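Local coordinates for putative Ribokinase II (Escherichia coli O6, PDB 3IQ0), which probably transfers the gamma-phosphate of ATP to a sugar or related substrate, as a magnesium-dependent carbohydrate kinase of the pfkB (ribokinase) family, at residues K20-F25 with A94-Y98. Sequence-based numbering, arbitrary orientation.
Sequences KIGQPF and AFVTY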
# COMPACT_ATOMS: atom_id res chain seq x y z
N LYS B 20 -13.30 15.02 0.77
CA LYS B 20 -14.64 15.36 1.24
C LYS B 20 -15.23 14.38 2.24
O LYS B 20 -14.95 13.18 2.20
CB LYS B 20 -15.62 15.47 0.07
CG LYS B 20 -15.21 16.41 -1.04
CD LYS B 20 -16.42 16.74 -1.90
CE LYS B 20 -16.01 17.16 -3.30
NZ LYS B 20 -15.41 16.01 -4.04
N ILE B 21 -16.07 14.90 3.14
CA ILE B 21 -16.72 14.06 4.13
C ILE B 21 -17.78 13.26 3.38
O ILE B 21 -18.51 13.79 2.55
CB ILE B 21 -17.41 14.90 5.23
CG1 ILE B 21 -16.37 15.53 6.15
CG2 ILE B 21 -18.33 14.01 6.07
CD1 ILE B 21 -15.45 16.52 5.47
N GLY B 22 -17.84 11.96 3.68
CA GLY B 22 -18.81 11.11 3.01
C GLY B 22 -18.24 10.48 1.75
O GLY B 22 -18.95 9.79 1.02
N GLN B 23 -16.96 10.71 1.50
CA GLN B 23 -16.30 10.17 0.31
C GLN B 23 -15.95 8.71 0.55
O GLN B 23 -15.22 8.38 1.48
CB GLN B 23 -15.03 10.95 0.00
CG GLN B 23 -14.35 10.54 -1.29
CD GLN B 23 -13.16 11.41 -1.60
OE1 GLN B 23 -13.17 12.61 -1.32
NE2 GLN B 23 -12.12 10.82 -2.18
N PRO B 24 -16.47 7.81 -0.31
CA PRO B 24 -16.22 6.38 -0.19
C PRO B 24 -14.87 5.96 -0.79
O PRO B 24 -14.26 6.70 -1.56
CB PRO B 24 -17.39 5.77 -0.95
CG PRO B 24 -17.54 6.73 -2.08
CD PRO B 24 -17.42 8.08 -1.40
N PHE B 25 -14.42 4.77 -0.41
CA PHE B 25 -13.17 4.21 -0.92
C PHE B 25 -13.41 3.51 -2.25
O PHE B 25 -12.48 3.30 -3.03
CB PHE B 25 -12.61 3.16 0.04
CG PHE B 25 -12.03 3.71 1.31
CD1 PHE B 25 -10.94 4.58 1.28
CD2 PHE B 25 -12.54 3.32 2.54
CE1 PHE B 25 -10.38 5.05 2.45
CE2 PHE B 25 -11.98 3.78 3.72
CZ PHE B 25 -10.90 4.65 3.68
N ALA B 94 -1.71 4.89 4.72
CA ALA B 94 -3.04 4.83 5.30
C ALA B 94 -3.97 5.80 4.56
O ALA B 94 -3.68 6.98 4.46
CB ALA B 94 -2.99 5.19 6.77
N PHE B 95 -5.07 5.26 4.03
CA PHE B 95 -6.08 6.06 3.34
C PHE B 95 -7.18 6.25 4.38
O PHE B 95 -7.57 5.30 5.05
CB PHE B 95 -6.66 5.30 2.14
CG PHE B 95 -5.72 5.19 0.97
CD1 PHE B 95 -5.75 6.14 -0.05
CD2 PHE B 95 -4.84 4.12 0.88
CE1 PHE B 95 -4.90 6.02 -1.14
CE2 PHE B 95 -3.98 3.99 -0.22
CZ PHE B 95 -4.02 4.95 -1.23
N VAL B 96 -7.67 7.47 4.53
CA VAL B 96 -8.71 7.74 5.52
C VAL B 96 -9.84 8.59 4.94
O VAL B 96 -9.63 9.38 4.03
CB VAL B 96 -8.09 8.46 6.76
CG1 VAL B 96 -7.45 9.76 6.33
CG2 VAL B 96 -9.15 8.73 7.80
N THR B 97 -11.05 8.41 5.47
CA THR B 97 -12.18 9.20 5.00
C THR B 97 -13.19 9.50 6.10
O THR B 97 -13.45 8.67 6.96
CB THR B 97 -12.90 8.52 3.83
OG1 THR B 97 -13.96 9.36 3.37
CG2 THR B 97 -13.47 7.17 4.25
N TYR B 98 -13.75 10.71 6.07
CA TYR B 98 -14.71 11.15 7.07
C TYR B 98 -16.14 10.97 6.58
O TYR B 98 -16.63 9.85 6.45
CB TYR B 98 -14.46 12.62 7.40
CG TYR B 98 -13.03 12.91 7.75
CD1 TYR B 98 -12.48 12.48 8.96
CD2 TYR B 98 -12.20 13.61 6.87
CE1 TYR B 98 -11.15 12.74 9.28
CE2 TYR B 98 -10.87 13.87 7.18
CZ TYR B 98 -10.35 13.43 8.39
OH TYR B 98 -9.04 13.69 8.71
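Thr97 and the carbonyl of Gln23 make the one hydrogen bond between these segments: Thr97 OG1 donates to Gln23 O, though the modelled separation of 2.5 Å is too short to be taken literally. A chi1 of -177° turns the hydroxyl to that carbonyl and sets CG2 between the backbone N and carbonyl carbon of Thr97, over the ring of Phe25.

There Thr97 CG2 makes a CH-pi contact with one face, 4.0 Å from the centroid and 27° off the ring normal, while the backbone N of Val96 lies at the ring edge. Further along the strand, Phe25 CE1 packs on Phe95 CB at 3.7 Å. The Phe95 ring itself leads away from the loop and meets Phe65 of the second subunit edge-to-face; Phe25 also packs on Gly64 of that subunit.

At the other end the contact is aliphatic. Ile21 CG1 rests against Tyr98 CB at 3.7 Å, and CG2 of the same isoleucine approaches the carbonyl carbon of Tyr98. The tyrosine ring turns away from this meeting point, and its side chain touches Asp254.

The loop is shaped by a type II turn from Lys20 to Gln23, with Gly22 at positive phi. Gln23 N donates to Lys20 O, and the extended Gln23 side chain reaches back so that OE1 accepts from Lys20 N at 3.2 Å, the donor 25° off the carbonyl plane; OE1 also bonds Ser19 OG, and NE2 bonds Ile30 O.

The connection between strands 13-18 and 29-37 is thus laid along the end of strand 92-96 in the small four-stranded sheet, which in ribokinase-like enzymes forms the lid. One threonine does double duty: its hydroxyl satisfies the last carbonyl of the turn and its methyl covers one face of Phe25, while Phe25 and Phe95 carry the apolar surface on to the second subunit.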